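Alpha-1,3-glucanase (Bacillus circulans, PDB 5ZRU) probably hydrolyses alpha-1,3-glucan as a family GH87 glycoside hydrolase, this chain being its catalytic unit, with bound calcium and zinc ions. Local coordinates at residues A[218-223]-A[245-250]. Sequence-based numbering, arbitrary orientation.
Sequences KILYIP and ITIMGA
Neighbouring parallel strands in the first turns of the right-handed beta-helix of the catalytic unit make this contact, Leu-220 pairing with Ile-247 and Tyr-221 with Met-248. Strand 220-222 lies between strands 187-188 and 245-249, and strand 277-285 follows on the far side of the latter. Three backbone hydrogen bonds join the pair. Leu-220 N donates to Thr-246 O at 2.8 Å, and Leu-220 O accepts from Met-248 N. Ile-222 N then reaches Met-248 O at 2.9 Å, tilted 27° from the carbonyl plane. Ahead of these bonds, a water donates to Lys-218 O and accepts from Thr-246 N.

Leu-220, Ile-222 and Ile-247 share the face turned to the interior, where helix 203-216 packs on Leu-220 and Ile-222. Leu-220 and Ile-247 run side by side, with CB of the leucine 4.1 Å from CG1 of the isoleucine. The side chain of Ile-222 runs at a slant to that of Ile-247, and its CD1 lies 3.9 Å from Ile-247 CG2.

Ile-219, Tyr-221, Thr-246 and Met-248 lie on the other face. Ile-219 CG1 meets Thr-246 CG2 at 4.0 Å, and Thr-246 also touches Asp-278, a zinc ligand. Tyr-221 sets CG anti to its backbone N (chi1 179°), which brings the ring obliquely toward strand 245-249. Its hydroxyl hydrogen-bonds Ile-180 O and lies 3.7 Å from Ala-250 CB. Met-248 bends at its last torsion (chi3 74°), and its methyl CE meets the ring at Tyr-221 CD1, 3.9 Å away.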
loop_
_atom_site.group_PDB
_atom_site.type_symbol
_atom_site.label_atom_id
_atom_site.label_comp_id
_atom_site.label_asym_id
_atom_site.label_seq_id
_atom_site.Cartn_x
_atom_site.Cartn_y
_atom_site.Cartn_z
ATOM N N LYS A 218 21.840 -8.788 -23.074
ATOM C CA LYS A 218 20.926 -9.897 -22.843
ATOM C C LYS A 218 20.011 -9.618 -21.654
ATOM O O LYS A 218 20.341 -8.842 -20.753
ATOM C CB LYS A 218 21.703 -11.196 -22.602
ATOM C CG LYS A 218 22.471 -11.687 -23.822
ATOM C CD LYS A 218 23.240 -12.960 -23.508
ATOM C CE LYS A 218 23.935 -13.500 -24.754
ATOM N NZ LYS A 218 24.727 -14.726 -24.445
ATOM N N ILE A 219 18.843 -10.271 -21.669
ATOM C CA ILE A 219 17.959 -10.269 -20.504
ATOM C C ILE A 219 18.670 -10.907 -19.319
ATOM O O ILE A 219 19.386 -11.906 -19.468
ATOM C CB ILE A 219 16.660 -11.025 -20.829
ATOM C CG1 ILE A 219 15.805 -10.251 -21.827
ATOM C CG2 ILE A 219 15.853 -11.356 -19.566
ATOM C CD1 ILE A 219 14.715 -11.109 -22.431
ATOM N N LEU A 220 18.456 -10.350 -18.122
ATOM C CA LEU A 220 18.904 -10.976 -16.879
ATOM C C LEU A 220 17.736 -11.758 -16.289
ATOM O O LEU A 220 16.735 -11.171 -15.872
ATOM C CB LEU A 220 19.423 -9.936 -15.882
ATOM C CG LEU A 220 19.798 -10.463 -14.488
ATOM C CD1 LEU A 220 20.728 -11.656 -14.596
ATOM C CD2 LEU A 220 20.433 -9.355 -13.627
ATOM N N TYR A 221 17.873 -13.078 -16.237
ATOM C CA TYR A 221 16.855 -13.970 -15.701
ATOM C C TYR A 221 17.224 -14.399 -14.286
ATOM O O TYR A 221 18.386 -14.704 -14.000
ATOM C CB TYR A 221 16.717 -15.202 -16.604
ATOM C CG TYR A 221 15.704 -16.250 -16.166
ATOM C CD1 TYR A 221 14.342 -15.971 -16.173
ATOM C CD2 TYR A 221 16.113 -17.535 -15.806
ATOM C CE1 TYR A 221 13.416 -16.937 -15.806
ATOM C CE2 TYR A 221 15.189 -18.513 -15.440
ATOM C CZ TYR A 221 13.842 -18.196 -15.448
ATOM O OH TYR A 221 12.923 -19.139 -15.108
ATOM N N ILE A 222 16.234 -14.411 -13.400
ATOM C CA ILE A 222 16.387 -14.959 -12.060
ATOM C C ILE A 222 15.469 -16.176 -11.968
ATOM O O ILE A 222 14.240 -16.020 -12.001
ATOM C CB ILE A 222 16.051 -13.929 -10.972
ATOM C CG1 ILE A 222 16.892 -12.667 -11.155
ATOM C CG2 ILE A 222 16.318 -14.521 -9.573
ATOM C CD1 ILE A 222 16.437 -11.505 -10.288
ATOM N N PRO A 223 16.008 -17.400 -11.880
ATOM C CA PRO A 223 15.142 -18.588 -11.922
ATOM C C PRO A 223 14.332 -18.755 -10.651
ATOM O O PRO A 223 14.461 -17.958 -9.716
ATOM C CB PRO A 223 16.134 -19.744 -12.100
ATOM C CG PRO A 223 17.376 -19.242 -11.474
ATOM C CD PRO A 223 17.430 -17.762 -11.808
ATOM N N ILE A 245 18.021 -2.175 -19.478
ATOM C CA ILE A 245 18.195 -3.484 -18.857
ATOM C C ILE A 245 16.829 -4.106 -18.608
ATOM O O ILE A 245 15.871 -3.421 -18.238
ATOM C CB ILE A 245 19.047 -3.397 -17.566
ATOM C CG1 ILE A 245 19.411 -4.805 -17.073
ATOM C CG2 ILE A 245 18.344 -2.572 -16.465
ATOM C CD1 ILE A 245 20.438 -4.810 -15.939
ATOM N N THR A 246 16.741 -5.411 -18.854
ATOM C CA THR A 246 15.560 -6.201 -18.546
ATOM C C THR A 246 15.932 -7.259 -17.522
ATOM O O THR A 246 16.892 -8.011 -17.724
ATOM C CB THR A 246 14.992 -6.842 -19.812
ATOM O OG1 THR A 246 14.573 -5.803 -20.703
ATOM C CG2 THR A 246 13.794 -7.744 -19.478
ATOM N N ILE A 247 15.189 -7.301 -16.417
ATOM C CA ILE A 247 15.414 -8.265 -15.343
ATOM C C ILE A 247 14.091 -8.963 -15.074
ATOM O O ILE A 247 13.094 -8.304 -14.759
ATOM C CB ILE A 247 15.928 -7.591 -14.063
ATOM C CG1 ILE A 247 17.233 -6.831 -14.350
ATOM C CG2 ILE A 247 16.048 -8.623 -12.928
ATOM C CD1 ILE A 247 17.610 -5.839 -13.255
ATOM N N MET A 248 14.069 -10.285 -15.207
ATOM C CA MET A 248 12.816 -11.018 -15.102
ATOM C C MET A 248 13.013 -12.261 -14.252
ATOM O O MET A 248 13.952 -13.028 -14.488
ATOM C CB MET A 248 12.280 -11.427 -16.484
ATOM C CG MET A 248 10.858 -12.003 -16.436
ATOM S SD MET A 248 10.349 -12.752 -18.007
ATOM C CE MET A 248 11.306 -14.262 -17.971
ATOM N N GLY A 249 12.117 -12.469 -13.288
ATOM C CA GLY A 249 12.115 -13.675 -12.492
ATOM C C GLY A 249 11.189 -14.720 -13.086
ATOM O O GLY A 249 10.630 -14.560 -14.173
ATOM N N ALA A 250 11.002 -15.805 -12.335
ATOM C CA ALA A 250 10.134 -16.889 -12.784
ATOM C C ALA A 250 8.682 -16.724 -12.337
ATOM O O ALA A 250 7.855 -17.599 -12.623
ATOM C CB ALA A 250 10.671 -18.239 -12.291
HETATM O O HOH W 1 18.953 -6.541 -20.370
#